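Local atomic coordinates of cytochrome c-555 (PDB entry 4J20), a protein that carries electrons through a single heme c in green sulfur photosynthetic bacteria, although its exact role in their photosynthesis is not established. Residues A10-S15 and A81-Q86; T18-K21 and A27-V30; K50-Y55 and L71-V76. The protein carries 2 engineered substitutions. One frame throughout, in Å; residues are numbered along the deposited sequence.

Interaction 1 (A10-S15 and A81-Q86). With HEB (heme b/c), chain I; IPA (isopropyl alcohol), chain E.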
loop_
_atom_site.group_PDB
_atom_site.type_symbol
_atom_site.label_atom_id
_atom_site.label_comp_id
_atom_site.label_asym_id
_atom_site.label_seq_id
_atom_site.Cartn_x
_atom_site.Cartn_y
_atom_site.Cartn_z
ATOM N N ALA A 10 11.508 -3.565 -0.284
ATOM C CA ALA A 10 12.213 -3.342 0.968
ATOM C C ALA A 10 11.341 -2.513 1.913
ATOM O O ALA A 10 11.275 -2.798 3.136
ATOM C CB ALA A 10 13.564 -2.633 0.737
ATOM N N THR A 11 10.675 -1.480 1.390
ATOM C CA THR A 11 9.811 -0.649 2.220
ATOM C C THR A 11 8.594 -1.450 2.647
ATOM O O THR A 11 8.177 -1.391 3.796
ATOM C CB THR A 11 9.421 0.640 1.505
ATOM O OG1 THR A 11 10.593 1.450 1.372
ATOM C CG2 THR A 11 8.416 1.427 2.280
ATOM N N TYR A 12 8.028 -2.210 1.720
ATOM C CA TYR A 12 6.848 -2.997 2.040
ATOM C C TYR A 12 7.177 -3.944 3.195
ATOM O O TYR A 12 6.413 -4.031 4.187
ATOM C CB TYR A 12 6.407 -3.827 0.823
ATOM C CG TYR A 12 5.306 -4.790 1.202
ATOM C CD1 TYR A 12 4.012 -4.318 1.420
ATOM C CD2 TYR A 12 5.552 -6.128 1.434
ATOM C CE1 TYR A 12 2.991 -5.169 1.860
ATOM C CE2 TYR A 12 4.530 -6.971 1.888
ATOM C CZ TYR A 12 3.276 -6.459 2.100
ATOM O OH TYR A 12 2.246 -7.278 2.556
ATOM N N ASP A 13 8.265 -4.684 3.095
ATOM C CA ASP A 13 8.593 -5.654 4.111
ATOM C C ASP A 13 8.775 -5.004 5.474
ATOM O O ASP A 13 8.327 -5.555 6.513
ATOM C CB ASP A 13 9.881 -6.399 3.756
ATOM C CG ASP A 13 9.709 -7.383 2.613
ATOM O OD1 ASP A 13 8.564 -7.763 2.259
ATOM O OD2 ASP A 13 10.767 -7.751 2.040
ATOM N N ALA A 14 9.418 -3.844 5.512
ATOM C CA ALA A 14 9.751 -3.220 6.787
ATOM C C ALA A 14 8.630 -2.391 7.398
ATOM O O ALA A 14 8.561 -2.277 8.631
ATOM C CB ALA A 14 10.974 -2.361 6.622
ATOM N N SER A 15 7.734 -1.856 6.568
ATOM C CA SER A 15 6.826 -0.826 7.042
ATOM C C SER A 15 5.356 -1.106 6.741
ATOM O O SER A 15 4.506 -0.340 7.226
ATOM C CB SER A 15 7.201 0.535 6.452
ATOM O OG SER A 15 8.465 0.970 6.943
ATOM N N ALA A 81 3.323 -0.051 -5.447
ATOM C CA ALA A 81 3.518 -0.744 -6.725
ATOM C C ALA A 81 3.792 -2.213 -6.499
ATOM O O ALA A 81 3.277 -3.064 -7.219
ATOM C CB ALA A 81 4.641 -0.091 -7.527
ATOM N N TYR A 82 4.618 -2.506 -5.487
ATOM C CA TYR A 82 4.856 -3.890 -5.151
ATOM C C TYR A 82 3.572 -4.607 -4.734
ATOM O O TYR A 82 3.249 -5.690 -5.225
ATOM C CB TYR A 82 5.901 -3.977 -4.036
ATOM C CG TYR A 82 6.131 -5.387 -3.590
ATOM C CD1 TYR A 82 6.834 -6.279 -4.384
ATOM C CD2 TYR A 82 5.579 -5.851 -2.413
ATOM C CE1 TYR A 82 7.000 -7.594 -3.997
ATOM C CE2 TYR A 82 5.723 -7.218 -2.037
ATOM C CZ TYR A 82 6.457 -8.037 -2.826
ATOM O OH TYR A 82 6.638 -9.366 -2.434
ATOM N N MET A 83 2.825 -3.988 -3.830
ATOM C CA MET A 83 1.567 -4.582 -3.335
ATOM C C MET A 83 0.584 -4.838 -4.483
ATOM O O MET A 83 -0.019 -5.929 -4.570
ATOM C CB MET A 83 0.932 -3.648 -2.338
ATOM C CG MET A 83 1.772 -3.505 -1.067
ATOM S SD MET A 83 1.296 -2.133 0.019
ATOM C CE MET A 83 -0.281 -2.733 0.602
ATOM N N VAL A 84 0.394 -3.857 -5.348
ATOM C CA VAL A 84 -0.534 -4.013 -6.462
ATOM C C VAL A 84 -0.060 -5.108 -7.409
ATOM O O VAL A 84 -0.867 -5.963 -7.832
ATOM C CB VAL A 84 -0.667 -2.676 -7.201
ATOM C CG1 VAL A 84 -1.293 -2.864 -8.602
ATOM C CG2 VAL A 84 -1.445 -1.671 -6.390
ATOM N N GLY A 85 1.238 -5.124 -7.734
ATOM C CA GLY A 85 1.762 -6.141 -8.607
ATOM C C GLY A 85 1.605 -7.563 -8.096
ATOM O O GLY A 85 1.625 -8.509 -8.884
ATOM N N GLN A 86 1.498 -7.736 -6.794
ATOM C CA GLN A 86 1.334 -9.039 -6.195
ATOM C C GLN A 86 -0.134 -9.400 -5.938
ATOM O O GLN A 86 -0.403 -10.499 -5.480
ATOM C CB GLN A 86 2.063 -9.089 -4.869
ATOM C CG GLN A 86 3.605 -9.084 -5.019
ATOM C CD GLN A 86 4.123 -10.301 -5.751
ATOM O OE1 GLN A 86 3.785 -11.451 -5.407
ATOM N NE2 GLN A 86 4.909 -10.074 -6.772
HETATM FE FE HEB I . -2.112 0.284 4.270
HETATM C CHA HEB I . -5.162 0.452 2.782
HETATM C CHB HEB I . -0.602 0.843 1.242
HETATM C CHC HEB I . 0.931 0.294 5.773
HETATM C CHD HEB I . -3.574 -0.551 7.229
HETATM N NA HEB I . -2.756 0.610 2.391
HETATM C C1A HEB I . -4.083 0.607 1.955
HETATM C C2A HEB I . -4.091 0.798 0.530
HETATM C C3A HEB I . -2.830 0.876 0.119
HETATM C C4A HEB I . -1.985 0.763 1.266
HETATM C CMA HEB I . -2.322 1.073 -1.301
HETATM C CAA HEB I . -5.368 0.829 -0.310
HETATM C CBA HEB I . -5.746 2.263 -0.695
HETATM C CGA HEB I . -7.047 2.388 -1.449
HETATM O O1A HEB I . -7.811 1.391 -1.607
HETATM O O2A HEB I . -7.336 3.544 -1.850
HETATM N NB HEB I . -0.214 0.505 3.640
HETATM C C1B HEB I . 0.216 0.771 2.342
HETATM C C2B HEB I . 1.631 0.994 2.331
HETATM C C3B HEB I . 2.070 0.817 3.590
HETATM C C4B HEB I . 0.934 0.530 4.435
HETATM C CMB HEB I . 2.392 1.251 1.055
HETATM C CAB HEB I . 3.469 0.905 4.147
HETATM C CBB HEB I . 4.188 2.211 3.777
HETATM N NC HEB I . -1.473 -0.097 6.121
HETATM C C1C HEB I . -0.159 -0.010 6.554
HETATM C C2C HEB I . -0.092 -0.299 7.965
HETATM C C3C HEB I . -1.337 -0.597 8.355
HETATM C C4C HEB I . -2.211 -0.427 7.247
HETATM C CMC HEB I . 1.226 -0.386 8.734
HETATM C CAC HEB I . -1.819 -1.057 9.727
HETATM C CBC HEB I . -1.515 -0.134 10.906
HETATM N ND HEB I . -4.011 0.016 4.883
HETATM C C1D HEB I . -4.409 -0.321 6.171
HETATM C C2D HEB I . -5.822 -0.466 6.233
HETATM C C3D HEB I . -6.304 -0.168 4.902
HETATM C C4D HEB I . -5.138 0.120 4.112
HETATM C CMD HEB I . -6.682 -0.826 7.418
HETATM C CAD HEB I . -7.742 -0.191 4.414
HETATM C CBD HEB I . -8.508 1.129 4.664
HETATM C CGD HEB I . -9.886 1.043 4.136
HETATM O O1D HEB I . -10.034 0.889 2.913
HETATM O O2D HEB I . -10.828 1.066 4.890
HETATM C C1 IPA E . 2.040 -13.966 -1.520
HETATM C C2 IPA E . 1.614 -12.835 -2.454
HETATM C C3 IPA E . 1.074 -13.391 -3.775
HETATM O O2 IPA E . 2.746 -11.971 -2.684
#
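Tyr-12 and Tyr-82 share one first torsion: each ring swings anti to its own backbone N (chi1 172° and 177°), which brings both rings together between helix 5-15 and helix 73-85. There the two side chains cross at about a right angle. The ring centroids of Tyr-12 and Tyr-82 are 5.4 Å apart and the planes are inclined by 44°, an oblique aromatic pair. The closest carbons are Tyr-12 CD2 and Tyr-82 CE2, at 3.6 Å. With the CD1-CE1 side of its ring, Tyr-12 meets Met-83. Met-83 CG lies 3.4 Å from Tyr-12 CD1. The sulfur follows, with Met-83 SD 4.9 Å from the centroid of the Tyr-12 ring, an oblique Met-aromatic contact. A bend in the Met-83 chain then turns its methyl to the heme, with CE 3.6 Å from heme CHB. Met-83 therefore touches both the tyrosine and the porphyrin. The Tyr-82 ring has Gln-86 CG over one face, offset toward the rim. Gln-86 OE1 accepts from O2 of an isopropyl alcohol at 3.0 Å, probably a crystallisation solvent molecule. Tyr-12 also packs on His-20 and Val-30, which joins this contact to the heme-binding segment. Packing of the first helix on the last is a hallmark of the c-type cytochrome fold. No hydrogen bond spans the two segments. The contact is aromatic, sulfur-bearing and aliphatic throughout, so it probably rests on close fit and dispersion rather than on directed polar bonds.

Interaction 2 (T18-K21 and A27-V30). With HEB (heme b/c), chain I.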
loop_
_atom_site.group_PDB
_atom_site.type_symbol
_atom_site.label_atom_id
_atom_site.label_comp_id
_atom_site.label_asym_id
_atom_site.label_seq_id
_atom_site.Cartn_x
_atom_site.Cartn_y
_atom_site.Cartn_z
ATOM N N THR A 18 3.462 -5.519 8.076
ATOM C CA THR A 18 2.969 -5.747 9.398
ATOM C C THR A 18 1.435 -5.754 9.445
ATOM O O THR A 18 0.844 -6.558 10.167
ATOM C CB THR A 18 3.568 -4.738 10.376
ATOM O OG1 THR A 18 3.137 -5.054 11.706
ATOM C CG2 THR A 18 3.167 -3.355 10.003
ATOM N N CYS A 19 0.774 -4.929 8.655
ATOM C CA CYS A 19 -0.675 -5.006 8.520
ATOM C C CYS A 19 -1.120 -5.756 7.288
ATOM O O CYS A 19 -2.108 -6.504 7.359
ATOM C CB CYS A 19 -1.311 -3.614 8.516
ATOM S SG CYS A 19 -1.041 -2.748 10.048
ATOM N N HIS A 20 -0.449 -5.564 6.143
ATOM C CA HIS A 20 -0.933 -6.046 4.872
ATOM C C HIS A 20 -0.552 -7.475 4.521
ATOM O O HIS A 20 -1.119 -8.026 3.576
ATOM C CB HIS A 20 -0.534 -5.097 3.734
ATOM C CG HIS A 20 -1.286 -3.790 3.731
ATOM N ND1 HIS A 20 -2.513 -3.630 3.099
ATOM C CD2 HIS A 20 -0.948 -2.562 4.213
ATOM C CE1 HIS A 20 -2.884 -2.353 3.225
ATOM N NE2 HIS A 20 -1.965 -1.696 3.898
ATOM N N LYS A 21 0.391 -8.079 5.239
ATOM C CA LYS A 21 0.723 -9.468 4.908
ATOM C C LYS A 21 -0.402 -10.424 5.294
ATOM O O LYS A 21 -0.739 -11.330 4.504
ATOM C CB LYS A 21 2.057 -9.883 5.550
ATOM C CG LYS A 21 2.411 -11.347 5.270
ATOM C CD LYS A 21 3.859 -11.666 5.720
ATOM C CE LYS A 21 4.134 -13.156 5.491
ATOM N NZ LYS A 21 5.307 -13.647 6.279
ATOM N N ALA A 27 -6.975 -4.314 6.900
ATOM C CA ALA A 27 -6.050 -3.971 5.811
ATOM C C ALA A 27 -6.196 -4.963 4.663
ATOM O O ALA A 27 -6.228 -6.167 4.897
ATOM C CB ALA A 27 -4.636 -3.957 6.330
ATOM N N PRO A 28 -6.297 -4.498 3.411
ATOM C CA PRO A 28 -6.426 -5.422 2.324
ATOM C C PRO A 28 -5.157 -6.252 2.180
ATOM O O PRO A 28 -4.057 -5.725 2.022
ATOM C CB PRO A 28 -6.700 -4.510 1.103
ATOM C CG PRO A 28 -6.191 -3.152 1.500
ATOM C CD PRO A 28 -6.479 -3.098 2.980
ATOM N N LYS A 29 -5.315 -7.563 2.255
ATOM C CA LYS A 29 -4.188 -8.479 2.304
ATOM C C LYS A 29 -3.512 -8.537 0.934
ATOM O O LYS A 29 -4.162 -8.700 -0.100
ATOM C CB LYS A 29 -4.676 -9.865 2.725
ATOM C CG LYS A 29 -3.598 -10.904 2.852
ATOM C CD LYS A 29 -4.186 -12.208 3.353
ATOM C CE LYS A 29 -3.212 -13.349 3.311
ATOM N NZ LYS A 29 -3.909 -14.609 3.800
ATOM N N VAL A 30 -2.192 -8.444 0.904
ATOM C CA VAL A 30 -1.468 -8.591 -0.368
ATOM C C VAL A 30 -1.699 -10.005 -0.913
ATOM O O VAL A 30 -1.604 -10.989 -0.192
ATOM C CB VAL A 30 0.020 -8.250 -0.204
ATOM C CG1 VAL A 30 0.803 -8.611 -1.448
ATOM C CG2 VAL A 30 0.153 -6.752 0.043
HETATM FE FE HEB I . -2.112 0.284 4.270
HETATM C CHA HEB I . -5.162 0.452 2.782
HETATM C CHB HEB I . -0.602 0.843 1.242
HETATM C CHC HEB I . 0.931 0.294 5.773
HETATM C CHD HEB I . -3.574 -0.551 7.229
HETATM N NA HEB I . -2.756 0.610 2.391
HETATM C C1A HEB I . -4.083 0.607 1.955
HETATM C C2A HEB I . -4.091 0.798 0.530
HETATM C C3A HEB I . -2.830 0.876 0.119
HETATM C C4A HEB I . -1.985 0.763 1.266
HETATM C CMA HEB I . -2.322 1.073 -1.301
HETATM C CAA HEB I . -5.368 0.829 -0.310
HETATM C CBA HEB I . -5.746 2.263 -0.695
HETATM C CGA HEB I . -7.047 2.388 -1.449
HETATM O O1A HEB I . -7.811 1.391 -1.607
HETATM O O2A HEB I . -7.336 3.544 -1.850
HETATM N NB HEB I . -0.214 0.505 3.640
HETATM C C1B HEB I . 0.216 0.771 2.342
HETATM C C2B HEB I . 1.631 0.994 2.331
HETATM C C3B HEB I . 2.070 0.817 3.590
HETATM C C4B HEB I . 0.934 0.530 4.435
HETATM C CMB HEB I . 2.392 1.251 1.055
HETATM C CAB HEB I . 3.469 0.905 4.147
HETATM C CBB HEB I . 4.188 2.211 3.777
HETATM N NC HEB I . -1.473 -0.097 6.121
HETATM C C1C HEB I . -0.159 -0.010 6.554
HETATM C C2C HEB I . -0.092 -0.299 7.965
HETATM C C3C HEB I . -1.337 -0.597 8.355
HETATM C C4C HEB I . -2.211 -0.427 7.247
HETATM C CMC HEB I . 1.226 -0.386 8.734
HETATM C CAC HEB I . -1.819 -1.057 9.727
HETATM C CBC HEB I . -1.515 -0.134 10.906
HETATM N ND HEB I . -4.011 0.016 4.883
HETATM C C1D HEB I . -4.409 -0.321 6.171
HETATM C C2D HEB I . -5.822 -0.466 6.233
HETATM C C3D HEB I . -6.304 -0.168 4.902
HETATM C C4D HEB I . -5.138 0.120 4.112
HETATM C CMD HEB I . -6.682 -0.826 7.418
HETATM C CAD HEB I . -7.742 -0.191 4.414
HETATM C CBD HEB I . -8.508 1.129 4.664
HETATM C CGD HEB I . -9.886 1.043 4.136
HETATM O O1D HEB I . -10.034 0.889 2.913
HETATM O O2D HEB I . -10.828 1.066 4.890
HETATM O O HOH W 1 0.240 -11.442 1.922
#
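The His-20 ring is held at both nitrogens, by a metal on one and a backbone carbonyl on the other. This is the histidine of the CXXCH heme-binding motif of c-type cytochromes. His-20 NE2 binds the heme iron at 2.0 Å, and Met-62 SD is the other axial ligand. His-20 ND1 donates to Pro-28 O over 2.8 Å, nearly straight at 171°. The oxygen lies close to the plane of the imidazole, so the bond helps to fix the ring's rotation. It probably also makes the imidazole a stronger electron donor to the iron. Ala-27 CB sits over one face of the His-20 ring, a CH-pi contact 4.0 Å from the centroid. Cys-19 SG is covalently bound to heme CAC, and Cys-16 is predicted to form the second thioether. Pro-28 wedges its ring against the cofactor, with CD 3.5 Å from heme CAD and CG beside His-20 CE1. A glycine in its place would keep the carbonyl, but would probably open a gap beside the heme and let the backbone turn, so that the acceptor for ND1 is less firmly placed. The two segments are also tied beyond the ring. Val-30 N donates to His-20 O at 2.9 Å. The extended chain of Lys-29 runs alongside Lys-21 O, with CG 3.3 Å from it. One water donates to both Lys-21 O and Val-30 O, each at 2.8 Å.

Interaction 3 (K50-Y55 and L71-V76). With HEB (heme b/c), chain I.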
loop_
_atom_site.group_PDB
_atom_site.type_symbol
_atom_site.label_atom_id
_atom_site.label_comp_id
_atom_site.label_asym_id
_atom_site.label_seq_id
_atom_site.Cartn_x
_atom_site.Cartn_y
_atom_site.Cartn_z
ATOM N N LYS A 50 -3.508 8.329 -1.274
ATOM C CA LYS A 50 -4.200 7.952 -0.049
ATOM C C LYS A 50 -3.238 7.291 0.919
ATOM O O LYS A 50 -3.411 7.423 2.155
ATOM C CB LYS A 50 -5.375 7.048 -0.371
ATOM C CG LYS A 50 -6.533 7.835 -1.053
ATOM C CD LYS A 50 -7.645 6.927 -1.565
ATOM C CE LYS A 50 -8.449 6.292 -0.441
ATOM N NZ LYS A 50 -9.436 5.306 -1.005
ATOM N N SER A 51 -2.208 6.618 0.398
ATOM C CA SER A 51 -1.231 5.962 1.252
ATOM C C SER A 51 -0.330 6.979 1.922
ATOM O O SER A 51 0.093 6.772 3.075
ATOM C CB SER A 51 -0.380 4.959 0.482
ATOM O OG SER A 51 -1.222 3.912 0.009
ATOM N N ILE A 52 0.036 8.051 1.213
ATOM C CA ILE A 52 0.912 9.084 1.790
ATOM C C ILE A 52 0.113 9.929 2.769
ATOM O O ILE A 52 0.625 10.322 3.799
ATOM C CB ILE A 52 1.468 9.977 0.662
ATOM C CG1 ILE A 52 2.524 9.187 -0.130
ATOM C CG2 ILE A 52 2.022 11.304 1.208
ATOM C CD1 ILE A 52 2.778 9.837 -1.555
ATOM N N LYS A 53 -1.130 10.240 2.445
ATOM C CA LYS A 53 -1.943 11.135 3.291
ATOM C C LYS A 53 -2.594 10.451 4.487
ATOM O O LYS A 53 -2.823 11.074 5.529
ATOM C CB LYS A 53 -2.980 11.852 2.444
ATOM C CG LYS A 53 -2.302 12.810 1.510
ATOM C CD LYS A 53 -3.272 13.564 0.622
ATOM C CE LYS A 53 -2.526 14.520 -0.319
ATOM N NZ LYS A 53 -1.471 15.280 0.399
ATOM N N GLY A 54 -2.856 9.155 4.343
ATOM C CA GLY A 54 -3.641 8.402 5.321
ATOM C C GLY A 54 -5.101 8.582 5.092
ATOM O O GLY A 54 -5.528 9.671 4.608
ATOM N N TYR A 55 -5.911 7.605 5.495
ATOM C CA TYR A 55 -7.354 7.782 5.428
ATOM C C TYR A 55 -8.005 6.679 6.220
ATOM O O TYR A 55 -7.373 5.686 6.560
ATOM C CB TYR A 55 -7.857 7.751 3.971
ATOM C CG TYR A 55 -7.911 6.368 3.366
ATOM C CD1 TYR A 55 -9.119 5.708 3.168
ATOM C CD2 TYR A 55 -6.760 5.708 2.969
ATOM C CE1 TYR A 55 -9.162 4.440 2.597
ATOM C CE2 TYR A 55 -6.828 4.461 2.390
ATOM C CZ TYR A 55 -7.982 3.848 2.198
ATOM O OH TYR A 55 -8.009 2.570 1.632
ATOM N N LEU A 71 9.638 7.724 5.997
ATOM C CA LEU A 71 9.556 7.262 4.615
ATOM C C LEU A 71 9.401 8.406 3.661
ATOM O O LEU A 71 8.728 9.395 3.987
ATOM C CB LEU A 71 8.431 6.249 4.424
ATOM C CG LEU A 71 8.601 4.929 5.182
ATOM C CD1 LEU A 71 7.373 4.114 4.892
ATOM C CD2 LEU A 71 9.828 4.173 4.708
ATOM N N THR A 72 9.986 8.284 2.479
ATOM C CA THR A 72 9.715 9.284 1.425
ATOM C C THR A 72 8.448 8.872 0.658
ATOM O O THR A 72 8.050 7.692 0.635
ATOM C CB THR A 72 10.872 9.402 0.439
ATOM O OG1 THR A 72 10.961 8.161 -0.270
ATOM C CG2 THR A 72 12.227 9.698 1.148
ATOM N N ASP A 73 7.880 9.816 -0.081
ATOM C CA ASP A 73 6.778 9.501 -0.971
ATOM C C ASP A 73 7.170 8.482 -2.028
ATOM O O ASP A 73 6.345 7.635 -2.382
ATOM C CB ASP A 73 6.224 10.769 -1.636
ATOM C CG ASP A 73 5.496 11.680 -0.651
ATOM O OD1 ASP A 73 5.285 11.308 0.519
ATOM O OD2 ASP A 73 5.163 12.816 -1.025
ATOM N N ALA A 74 8.389 8.548 -2.543
ATOM C CA ALA A 74 8.863 7.607 -3.517
ATOM C C ALA A 74 8.874 6.188 -2.928
ATOM O O ALA A 74 8.429 5.246 -3.571
ATOM C CB ALA A 74 10.250 7.988 -4.017
ATOM N N GLN A 75 9.345 6.065 -1.691
ATOM C CA GLN A 75 9.377 4.743 -1.048
ATOM C C GLN A 75 7.985 4.207 -0.856
ATOM O O GLN A 75 7.701 3.010 -1.102
ATOM C CB GLN A 75 10.110 4.778 0.276
ATOM C CG GLN A 75 11.600 4.989 0.090
ATOM C CD GLN A 75 12.346 5.495 1.336
ATOM O OE1 GLN A 75 11.773 5.969 2.301
ATOM N NE2 GLN A 75 13.685 5.484 1.256
ATOM N N VAL A 76 7.079 5.054 -0.395
ATOM C CA VAL A 76 5.704 4.622 -0.204
ATOM C C VAL A 76 5.047 4.233 -1.518
ATOM O O VAL A 76 4.439 3.150 -1.622
ATOM C CB VAL A 76 4.868 5.714 0.506
ATOM C CG1 VAL A 76 3.360 5.338 0.556
ATOM C CG2 VAL A 76 5.378 5.951 1.908
HETATM FE FE HEB I . -2.112 0.284 4.270
HETATM C CHA HEB I . -5.162 0.452 2.782
HETATM C CHB HEB I . -0.602 0.843 1.242
HETATM C CHC HEB I . 0.931 0.294 5.773
HETATM C CHD HEB I . -3.574 -0.551 7.229
HETATM N NA HEB I . -2.756 0.610 2.391
HETATM C C1A HEB I . -4.083 0.607 1.955
HETATM C C2A HEB I . -4.091 0.798 0.530
HETATM C C3A HEB I . -2.830 0.876 0.119
HETATM C C4A HEB I . -1.985 0.763 1.266
HETATM C CMA HEB I . -2.322 1.073 -1.301
HETATM C CAA HEB I . -5.368 0.829 -0.310
HETATM C CBA HEB I . -5.746 2.263 -0.695
HETATM C CGA HEB I . -7.047 2.388 -1.449
HETATM O O1A HEB I . -7.811 1.391 -1.607
HETATM O O2A HEB I . -7.336 3.544 -1.850
HETATM N NB HEB I . -0.214 0.505 3.640
HETATM C C1B HEB I . 0.216 0.771 2.342
HETATM C C2B HEB I . 1.631 0.994 2.331
HETATM C C3B HEB I . 2.070 0.817 3.590
HETATM C C4B HEB I . 0.934 0.530 4.435
HETATM C CMB HEB I . 2.392 1.251 1.055
HETATM C CAB HEB I . 3.469 0.905 4.147
HETATM C CBB HEB I . 4.188 2.211 3.777
HETATM N NC HEB I . -1.473 -0.097 6.121
HETATM C C1C HEB I . -0.159 -0.010 6.554
HETATM C C2C HEB I . -0.092 -0.299 7.965
HETATM C C3C HEB I . -1.337 -0.597 8.355
HETATM C C4C HEB I . -2.211 -0.427 7.247
HETATM C CMC HEB I . 1.226 -0.386 8.734
HETATM C CAC HEB I . -1.819 -1.057 9.727
HETATM C CBC HEB I . -1.515 -0.134 10.906
HETATM N ND HEB I . -4.011 0.016 4.883
HETATM C C1D HEB I . -4.409 -0.321 6.171
HETATM C C2D HEB I . -5.822 -0.466 6.233
HETATM C C3D HEB I . -6.304 -0.168 4.902
HETATM C C4D HEB I . -5.138 0.120 4.112
HETATM C CMD HEB I . -6.682 -0.826 7.418
HETATM C CAD HEB I . -7.742 -0.191 4.414
HETATM C CBD HEB I . -8.508 1.129 4.664
HETATM C CGD HEB I . -9.886 1.043 4.136
HETATM O O1D HEB I . -10.034 0.889 2.913
HETATM O O2D HEB I . -10.828 1.066 4.890
#
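Ile-52 meets Asp-73 and Val-76 where helix 44-53 packs against helix 73-85. Ile-52 CB is 4.0 Å from Asp-73 OD1. The side chain then forks. Ile-52 CG2, anti to the backbone N, reaches 3.3 Å from Asp-73 OD1. Ile-52 CG1 lies 3.5 Å from Asp-73 OD1, and it also faces Val-76 CG1. At the tip, Ile-52 CD1 comes to 3.4 Å from Asp-73 CG. The isoleucine and the aspartate cross at about a right angle, and OD1 of Asp-73 rests against both branches. Asp-73 OD1 has a long, weak ion pair with Lys-65 NZ. Deeper in, Ser-51 CB packs 3.8 Å from Val-76 CG1. Ser-51 OG bonds to Leu-47 O in its own helix and touches the heme methyl CMA. Lys-50 NZ donates to heme O2A at 2.9 Å, so the end of helix 44-53 holds a propionate as well as lining the Met-62 side of the pocket. The start of helix 73-85 is closed by a capping box: Gln-75 N donates to Thr-72 OG1 at 3.0 Å, and Thr-72 N donates to Gln-75 OE1 at 2.9 Å. Gly-54, with positive phi, is the first residue after helix 44-53 to leave helical angles. Tyr-55 then enters strand 55-56, which pairs antiparallel with strand 61-62, home of Met-62. The contact thus joins the end of helix 44-53 to the beginning of helix 73-85, while Leu-71 reaches across to helix 5-15.

In the fold
Of the three, interaction 1 closes the longest loop, and interactions 2 and 3 are nested within it, one after the other. Interactions 1 and 3 share helix 73-85, using its end and its start. Their centres are about 12 Å apart, and Thr-11 touches Gln-75 between them. The centre of interaction 2 lies about 10 Å from that of interaction 1, and the two meet where Tyr-12 and Met-83 pack near His-20. Interactions 2 and 3 do not touch, with centres about 15 Å apart on opposite sides of the chain's centre. All three touch the heme: interaction 2 brings His-20 to one axial side of the iron, and interaction 3 lies on the other, next to Met-62.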